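Local atomic coordinates of endoglucanase A (Clostridium cellulolyticum, PDB entry 1EDG), a protein that hydrolyses internal beta-1,4-glucosidic bonds of cellulose as a family 5 glycoside hydrolase. Residues L31-G36 / F355-C360; I60-Q65 / Q104-Y109. All blocks are in the same frame, centred on the assembly; numbering follows the deposited sequence.

Interaction 1: residues L31-G36 / F355-C360; sequences LGWNLG and FDRRSC
Trp33 and Phe355 bring the two backbones nearest each other, with their CA atoms 9.7 Å apart, so side chains make the whole approach from the 355-360 side. Residues 32-34 form the first strand of the TIM barrel, and the chain then bends through an inverse gamma turn centred on Leu35. On the other segment, residues 355-356 are one arm of a small antiparallel hairpin with 361-362; its turn is tied by an Asx motif, Asp356 OD2 accepting from Ser359 N, with a further bond from Ser359 OG.

The indole of Trp33 swings out toward the hairpin with CG anti to its backbone N (chi1 -179°). Its CZ2 corner lies 4.1 Å from Phe355 CD2, and the two ring planes stand at 85°, their centroids 5.9 Å apart. Arg357, its chain bent at chi2 and chi3, reaches to the gamma turn at Leu35 and to Gly36. The methyl Leu35 CD2 sits on one face of the guanidinium, 3.4 Å from Arg357 NH2, while Gly36 O lies near the guanidinium plane and takes a weak hydrogen bond from Arg357 NH1 (3.5 Å). A firmer partner of this arginine is Thr38 OG1, bonded to NH2. Arg357 thus holds the loop after the strand at two points, Thr38 OG1 and, weakly, Gly36 O; Thr38 OG1 also bonds Gly36 O within that loop.

Asp341 OD2, just beyond barrel strand 336-339, joins the two segments by bonding both Trp33 NE1 and Phe355 N. Beside them runs helix 64-73, whose Ile70 touches Trp33 and Phe355 and whose Met66 packs on Arg357.

Interaction 2: residues I60-Q65 / Q104-Y109; sequences IKTTKQ and QEVVNY
Tyr109 lays its ring against the start of helix 64-73, joining two neighbouring helices on the outside of the TIM barrel. Thr63 is the N-cap residue of that helix, and Lys64 opens its first turn. With CG anti to the carbonyl carbon (chi1 -68°), the tyrosine is carried across to this helix end, where Lys64 N stands over one ring face, 3.6 Å from Tyr109 CE2. The opposite face is backed by its own helix, through Glu105 O and Val106 CA.

Lys64 follows the ring with its aliphatic part. CB makes a CH-pi contact, 4.2 Å from the centroid of the Tyr109 ring and only 17° off the ring normal. A bend at chi2 (79°) then brings CD to 3.8 Å from Tyr109 CA, and a second bend at chi4 turns the ammonium end, which forms a salt bridge with Asp68 one helical turn on.

Thr62 lies at the rim of the same ring: its carbonyl O comes near the ring plane, 3.7 Å from Tyr109 CE2. Its methyl CG2 meets Val106 CG1, while OG1 bonds Glu54. Arg102 ties these pieces together, giving hydrogen bonds to Thr62 O and Tyr109 OH and a salt bridge to Glu105. A water accepts from Lys64 N at 2.8 Å and makes a weak hydrogen bond to Tyr109 OH at 3.3 Å.

From the N terminus, the chain enters the barrel on strand 32-34, passes through 60-65 into helix 64-73, builds strand 77-80, and comes back alongside in helix 97-111. There interaction 2 closes a short loop of 38 residues, pairing consecutive outer helices. The chain then completes the remaining barrel strands before the hairpin that begins at 355 returns to the first strand, so interaction 1 closes a loop of 318 residues with interaction 2 nested inside it. Their centres lie about 12 Å apart, and they touch: Leu35 CD1 packs 4.0 Å from Val106 CG1, and Arg357 O 3.8 Å from Ile60 CD1. Strand 32-34, helices 64-73 and 97-111, and the late hairpin thus form one packed region.

Interaction 1: residues L31-G36 / F355-C360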
ATOM      1  N   LEU A  31      -8.720  -1.279   8.970  1.00  8.08           N
ATOM      2  CA  LEU A  31      -8.980  -0.793   7.612  1.00  9.07           C
ATOM      3  C   LEU A  31      -8.030   0.388   7.436  1.00  7.83           C
ATOM      4  O   LEU A  31      -7.852   1.177   8.364  1.00  8.06           O
ATOM      5  CB  LEU A  31     -10.436  -0.316   7.481  1.00  9.19           C
ATOM      6  CG  LEU A  31     -10.891   0.222   6.122  1.00  8.04           C
ATOM      7  CD1 LEU A  31     -10.887  -0.886   5.085  1.00  8.83           C
ATOM      8  CD2 LEU A  31     -12.286   0.819   6.247  1.00 10.04           C
ATOM      9  N   GLY A  32      -7.424   0.515   6.261  1.00  7.73           N
ATOM     10  CA  GLY A  32      -6.489   1.611   6.052  1.00  7.15           C
ATOM     11  C   GLY A  32      -6.834   2.607   4.955  1.00  6.69           C
ATOM     12  O   GLY A  32      -7.665   2.349   4.083  1.00  6.69           O
ATOM     13  N   TRP A  33      -6.133   3.734   4.974  1.00  6.48           N
ATOM     14  CA  TRP A  33      -6.330   4.791   3.994  1.00  7.29           C
ATOM     15  C   TRP A  33      -4.942   5.276   3.544  1.00  6.31           C
ATOM     16  O   TRP A  33      -4.036   5.405   4.366  1.00  7.74           O
ATOM     17  CB  TRP A  33      -7.104   5.935   4.652  1.00  7.37           C
ATOM     18  CG  TRP A  33      -7.400   7.096   3.768  1.00  8.35           C
ATOM     19  CD1 TRP A  33      -8.413   7.204   2.862  1.00  9.47           C
ATOM     20  CD2 TRP A  33      -6.713   8.350   3.758  1.00  9.55           C
ATOM     21  NE1 TRP A  33      -8.406   8.457   2.294  1.00 10.14           N
ATOM     22  CE2 TRP A  33      -7.370   9.178   2.822  1.00 10.44           C
ATOM     23  CE3 TRP A  33      -5.608   8.857   4.455  1.00 10.32           C
ATOM     24  CZ2 TRP A  33      -6.956  10.495   2.565  1.00 11.70           C
ATOM     25  CZ3 TRP A  33      -5.196  10.168   4.200  1.00 12.43           C
ATOM     26  CH2 TRP A  33      -5.873  10.967   3.262  1.00 11.37           C
ATOM     27  N   ASN A  34      -4.776   5.499   2.241  1.00  7.01           N
ATOM     28  CA  ASN A  34      -3.511   5.986   1.678  1.00  6.94           C
ATOM     29  C   ASN A  34      -3.501   7.506   1.524  1.00  8.91           C
ATOM     30  O   ASN A  34      -4.450   8.072   0.980  1.00 10.01           O
ATOM     31  CB  ASN A  34      -3.303   5.434   0.267  1.00  7.05           C
ATOM     32  CG  ASN A  34      -2.636   4.084   0.244  1.00  9.61           C
ATOM     33  OD1 ASN A  34      -1.426   3.990   0.411  1.00  9.39           O
ATOM     34  ND2 ASN A  34      -3.410   3.039  -0.040  1.00  8.08           N
ATOM     35  N   LEU A  35      -2.411   8.147   1.941  1.00  9.54           N
ATOM     36  CA  LEU A  35      -2.233   9.594   1.767  1.00 11.84           C
ATOM     37  C   LEU A  35      -1.636   9.671   0.337  1.00 11.98           C
ATOM     38  O   LEU A  35      -0.448   9.956   0.158  1.00 11.23           O
ATOM     39  CB  LEU A  35      -1.212  10.126   2.788  1.00 12.52           C
ATOM     40  CG  LEU A  35      -1.345  11.500   3.472  1.00 17.01           C
ATOM     41  CD1 LEU A  35       0.035  12.082   3.697  1.00 12.26           C
ATOM     42  CD2 LEU A  35      -2.216  12.473   2.695  1.00 14.62           C
ATOM     43  N   GLY A  36      -2.466   9.383  -0.664  1.00 11.82           N
ATOM     44  CA  GLY A  36      -2.026   9.342  -2.050  1.00 13.54           C
ATOM     45  C   GLY A  36      -1.659  10.642  -2.731  1.00 13.84           C
ATOM     46  O   GLY A  36      -2.141  11.710  -2.351  1.00 15.05           O
ATOM     47  N   PHE A 355     -11.792  11.247  -0.093  1.00 12.00           N
ATOM     48  CA  PHE A 355     -11.810  12.212   1.001  1.00 14.35           C
ATOM     49  C   PHE A 355     -11.446  13.596   0.464  1.00 16.79           C
ATOM     50  O   PHE A 355     -10.337  13.798  -0.048  1.00 15.41           O
ATOM     51  CB  PHE A 355     -10.816  11.789   2.086  1.00 14.08           C
ATOM     52  CG  PHE A 355     -10.730  12.742   3.250  1.00 14.36           C
ATOM     53  CD1 PHE A 355     -11.779  12.860   4.153  1.00 14.47           C
ATOM     54  CD2 PHE A 355      -9.574  13.480   3.474  1.00 15.37           C
ATOM     55  CE1 PHE A 355     -11.677  13.694   5.261  1.00 15.19           C
ATOM     56  CE2 PHE A 355      -9.461  14.320   4.579  1.00 16.65           C
ATOM     57  CZ  PHE A 355     -10.514  14.425   5.477  1.00 16.43           C
ATOM     58  N   ASP A 356     -12.389  14.531   0.535  1.00 15.55           N
ATOM     59  CA  ASP A 356     -12.137  15.890   0.068  1.00 19.26           C
ATOM     60  C   ASP A 356     -11.324  16.581   1.153  1.00 18.24           C
ATOM     61  O   ASP A 356     -11.869  17.022   2.168  1.00 17.15           O
ATOM     62  CB  ASP A 356     -13.453  16.635  -0.170  1.00 22.75           C
ATOM     63  CG  ASP A 356     -13.258  17.938  -0.930  1.00 28.08           C
ATOM     64  OD1 ASP A 356     -13.116  17.892  -2.168  1.00 31.07           O
ATOM     65  OD2 ASP A 356     -13.245  19.008  -0.293  1.00 31.81           O
ATOM     66  N   ARG A 357     -10.010  16.635   0.957  1.00 19.42           N
ATOM     67  CA  ARG A 357      -9.103  17.245   1.928  1.00 20.09           C
ATOM     68  C   ARG A 357      -9.361  18.729   2.168  1.00 20.44           C
ATOM     69  O   ARG A 357      -9.032  19.265   3.227  1.00 19.24           O
ATOM     70  CB  ARG A 357      -7.644  16.988   1.525  1.00 22.50           C
ATOM     71  CG  ARG A 357      -7.130  15.630   2.017  1.00 23.88           C
ATOM     72  CD  ARG A 357      -6.561  14.742   0.913  1.00 27.44           C
ATOM     73  NE  ARG A 357      -5.130  14.935   0.737  1.00 26.61           N
ATOM     74  CZ  ARG A 357      -4.300  14.072   0.151  1.00 24.64           C
ATOM     75  NH1 ARG A 357      -4.715  12.910  -0.343  1.00 23.65           N
ATOM     76  NH2 ARG A 357      -3.029  14.395   0.041  1.00 21.01           N
ATOM     77  N   ARG A 358      -9.994  19.371   1.196  1.00 22.87           N
ATOM     78  CA  ARG A 358     -10.328  20.788   1.279  1.00 26.16           C
ATOM     79  C   ARG A 358     -11.368  21.041   2.378  1.00 26.68           C
ATOM     80  O   ARG A 358     -11.165  21.888   3.250  1.00 27.98           O
ATOM     81  CB  ARG A 358     -10.877  21.247  -0.066  0.70 27.60           C
ATOM     82  CG  ARG A 358     -10.943  22.743  -0.263  0.70 32.76           C
ATOM     83  CD  ARG A 358     -11.800  23.077  -1.476  0.70 35.66           C
ATOM     84  NE  ARG A 358     -11.546  22.177  -2.601  0.70 38.36           N
ATOM     85  CZ  ARG A 358     -12.403  21.253  -3.032  0.70 39.02           C
ATOM     86  NH1 ARG A 358     -13.579  21.100  -2.433  0.70 39.65           N
ATOM     87  NH2 ARG A 358     -12.083  20.477  -4.060  0.70 38.74           N
ATOM     88  N   SER A 359     -12.459  20.277   2.357  1.00 26.22           N
ATOM     89  CA  SER A 359     -13.537  20.433   3.335  1.00 26.03           C
ATOM     90  C   SER A 359     -13.517  19.429   4.483  1.00 26.56           C
ATOM     91  O   SER A 359     -14.380  19.473   5.363  1.00 26.29           O
ATOM     92  CB  SER A 359     -14.885  20.368   2.622  1.00 27.25           C
ATOM     93  OG  SER A 359     -14.975  19.216   1.801  1.00 29.15           O
ATOM     94  N   CYS A 360     -12.531  18.537   4.476  1.00 25.41           N
ATOM     95  CA  CYS A 360     -12.388  17.503   5.499  1.00 25.13           C
ATOM     96  C   CYS A 360     -13.584  16.567   5.628  1.00 24.20           C
ATOM     97  O   CYS A 360     -14.007  16.227   6.733  1.00 25.28           O
ATOM     98  CB  CYS A 360     -12.027  18.100   6.862  1.00 25.86           C
ATOM     99  SG  CYS A 360     -10.268  18.470   7.063  1.00 30.67           S
TER

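Interaction 2: residues I60-Q65 / Q104-Y109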
ATOM      1  N   ILE A  60      -2.700  20.515  -1.880  1.00 19.46           N
ATOM      2  CA  ILE A  60      -2.980  21.026  -0.543  1.00 19.58           C
ATOM      3  C   ILE A  60      -2.065  20.380   0.497  1.00 20.38           C
ATOM      4  O   ILE A  60      -1.720  19.199   0.383  1.00 20.48           O
ATOM      5  CB  ILE A  60      -4.482  20.802  -0.174  1.00 20.17           C
ATOM      6  CG1 ILE A  60      -4.814  21.438   1.176  1.00 19.57           C
ATOM      7  CG2 ILE A  60      -4.827  19.312  -0.190  1.00 19.69           C
ATOM      8  CD1 ILE A  60      -6.293  21.372   1.537  1.00 20.13           C
ATOM      9  N   LYS A  61      -1.635  21.169   1.478  1.00 18.85           N
ATOM     10  CA  LYS A  61      -0.758  20.682   2.536  1.00 20.10           C
ATOM     11  C   LYS A  61      -1.553  19.914   3.591  1.00 20.84           C
ATOM     12  O   LYS A  61      -2.618  20.358   4.033  1.00 19.66           O
ATOM     13  CB  LYS A  61      -0.007  21.843   3.185  1.00 22.06           C
ATOM     14  CG  LYS A  61       1.014  21.419   4.228  1.00 25.39           C
ATOM     15  CD  LYS A  61       1.802  22.613   4.752  1.00 27.70           C
ATOM     16  CE  LYS A  61       2.694  22.213   5.916  1.00 28.57           C
ATOM     17  NZ  LYS A  61       3.442  23.363   6.499  1.00 31.60           N
ATOM     18  N   THR A  62      -1.017  18.768   3.995  1.00 19.46           N
ATOM     19  CA  THR A  62      -1.652  17.902   4.981  1.00 17.38           C
ATOM     20  C   THR A  62      -1.731  18.542   6.361  1.00 17.62           C
ATOM     21  O   THR A  62      -0.765  19.138   6.826  1.00 20.01           O
ATOM     22  CB  THR A  62      -0.867  16.585   5.104  1.00 17.04           C
ATOM     23  OG1 THR A  62      -0.545  16.105   3.791  1.00 15.32           O
ATOM     24  CG2 THR A  62      -1.691  15.535   5.836  1.00 16.53           C
ATOM     25  N   THR A  63      -2.875  18.396   7.025  1.00 17.28           N
ATOM     26  CA  THR A  63      -3.059  18.950   8.365  1.00 17.80           C
ATOM     27  C   THR A  63      -3.555  17.876   9.335  1.00 17.47           C
ATOM     28  O   THR A  63      -4.045  16.829   8.913  1.00 18.57           O
ATOM     29  CB  THR A  63      -4.076  20.108   8.345  1.00 19.83           C
ATOM     30  OG1 THR A  63      -5.352  19.619   7.903  1.00 20.07           O
ATOM     31  CG2 THR A  63      -3.608  21.209   7.400  1.00 19.41           C
ATOM     32  N   LYS A  64      -3.430  18.136  10.630  1.00 18.70           N
ATOM     33  CA  LYS A  64      -3.878  17.196  11.661  1.00 20.63           C
ATOM     34  C   LYS A  64      -5.390  16.952  11.557  1.00 21.95           C
ATOM     35  O   LYS A  64      -5.852  15.815  11.704  1.00 19.59           O
ATOM     36  CB  LYS A  64      -3.523  17.743  13.048  1.00 22.64           C
ATOM     37  CG  LYS A  64      -4.026  16.940  14.252  1.00 24.01           C
ATOM     38  CD  LYS A  64      -3.174  15.725  14.541  1.00 25.75           C
ATOM     39  CE  LYS A  64      -3.216  15.349  16.022  1.00 26.16           C
ATOM     40  NZ  LYS A  64      -4.581  15.010  16.512  1.00 26.74           N
ATOM     41  N   GLN A  65      -6.152  18.012  11.293  1.00 21.70           N
ATOM     42  CA  GLN A  65      -7.608  17.905  11.168  1.00 23.46           C
ATOM     43  C   GLN A  65      -8.018  16.862  10.128  1.00 21.29           C
ATOM     44  O   GLN A  65      -8.976  16.119  10.340  1.00 20.72           O
ATOM     45  CB  GLN A  65      -8.232  19.277  10.855  1.00 27.95           C
ATOM     46  CG  GLN A  65      -9.630  19.252  10.188  1.00 36.84           C
ATOM     47  CD  GLN A  65     -10.795  18.820  11.103  1.00 41.01           C
ATOM     48  OE1 GLN A  65     -10.716  17.821  11.833  1.00 42.46           O
ATOM     49  NE2 GLN A  65     -11.902  19.555  11.022  1.00 42.00           N
ATOM     50  N   GLN A 104       8.076  13.281   9.252  1.00 12.57           N
ATOM     51  CA  GLN A 104       7.857  12.897  10.645  1.00 15.36           C
ATOM     52  C   GLN A 104       6.676  13.645  11.272  1.00 16.21           C
ATOM     53  O   GLN A 104       5.983  13.113  12.135  1.00 16.66           O
ATOM     54  CB  GLN A 104       9.125  13.118  11.473  1.00 16.59           C
ATOM     55  CG  GLN A 104       8.993  12.672  12.919  1.00 17.94           C
ATOM     56  CD  GLN A 104      10.294  12.753  13.676  1.00 19.74           C
ATOM     57  OE1 GLN A 104      11.149  13.586  13.379  1.00 22.18           O
ATOM     58  NE2 GLN A 104      10.457  11.890  14.661  1.00 18.78           N
ATOM     59  N   GLU A 105       6.460  14.880  10.838  1.00 17.35           N
ATOM     60  CA  GLU A 105       5.360  15.705  11.339  1.00 19.05           C
ATOM     61  C   GLU A 105       4.031  15.020  11.016  1.00 16.60           C
ATOM     62  O   GLU A 105       3.181  14.842  11.889  1.00 17.47           O
ATOM     63  CB  GLU A 105       5.416  17.074  10.657  1.00 23.06           C
ATOM     64  CG  GLU A 105       5.145  18.272  11.544  1.00 28.94           C
ATOM     65  CD  GLU A 105       5.656  19.570  10.917  1.00 30.55           C
ATOM     66  OE1 GLU A 105       5.153  19.962   9.842  1.00 29.51           O
ATOM     67  OE2 GLU A 105       6.582  20.186  11.486  1.00 33.87           O
ATOM     68  N   VAL A 106       3.875  14.612   9.759  1.00 15.61           N
ATOM     69  CA  VAL A 106       2.662  13.941   9.290  1.00 15.61           C
ATOM     70  C   VAL A 106       2.496  12.566   9.951  1.00 16.80           C
ATOM     71  O   VAL A 106       1.377  12.156  10.274  1.00 15.26           O
ATOM     72  CB  VAL A 106       2.652  13.821   7.748  1.00 15.35           C
ATOM     73  CG1 VAL A 106       1.437  13.028   7.275  1.00 16.25           C
ATOM     74  CG2 VAL A 106       2.631  15.212   7.128  1.00 15.09           C
ATOM     75  N   VAL A 107       3.609  11.861  10.154  1.00 15.71           N
ATOM     76  CA  VAL A 107       3.588  10.558  10.820  1.00 14.32           C
ATOM     77  C   VAL A 107       3.022  10.766  12.226  1.00 14.69           C
ATOM     78  O   VAL A 107       2.151  10.015  12.683  1.00 13.39           O
ATOM     79  CB  VAL A 107       5.021   9.947  10.917  1.00 13.44           C
ATOM     80  CG1 VAL A 107       5.056   8.790  11.913  1.00 12.81           C
ATOM     81  CG2 VAL A 107       5.474   9.466   9.544  1.00 12.35           C
ATOM     82  N   ASN A 108       3.484  11.823  12.887  1.00 12.72           N
ATOM     83  CA  ASN A 108       3.029  12.136  14.232  1.00 13.83           C
ATOM     84  C   ASN A 108       1.540  12.450  14.320  1.00 12.92           C
ATOM     85  O   ASN A 108       0.916  12.154  15.332  1.00 14.12           O
ATOM     86  CB  ASN A 108       3.876  13.253  14.842  1.00 15.44           C
ATOM     87  CG  ASN A 108       5.237  12.758  15.303  1.00 15.96           C
ATOM     88  OD1 ASN A 108       5.471  11.549  15.372  1.00 17.97           O
ATOM     89  ND2 ASN A 108       6.131  13.679  15.639  1.00 16.05           N
ATOM     90  N   TYR A 109       0.965  13.021  13.261  1.00 13.98           N
ATOM     91  CA  TYR A 109      -0.472  13.313  13.243  1.00 13.40           C
ATOM     92  C   TYR A 109      -1.213  11.993  13.469  1.00 16.77           C
ATOM     93  O   TYR A 109      -2.180  11.934  14.230  1.00 15.27           O
ATOM     94  CB  TYR A 109      -0.932  13.850  11.884  1.00 13.78           C
ATOM     95  CG  TYR A 109      -0.447  15.220  11.481  1.00 13.88           C
ATOM     96  CD1 TYR A 109       0.116  16.100  12.405  1.00 14.57           C
ATOM     97  CD2 TYR A 109      -0.557  15.636  10.155  1.00 15.82           C
ATOM     98  CE1 TYR A 109       0.564  17.371  12.007  1.00 15.92           C
ATOM     99  CE2 TYR A 109      -0.117  16.893   9.748  1.00 16.66           C
ATOM    100  CZ  TYR A 109       0.442  17.752  10.674  1.00 15.90           C
ATOM    101  OH  TYR A 109       0.895  18.981  10.253  1.00 18.00           O
TER
HETATM  102  O   HOH W   1      -1.920  20.407  11.315  1.00 25.12           O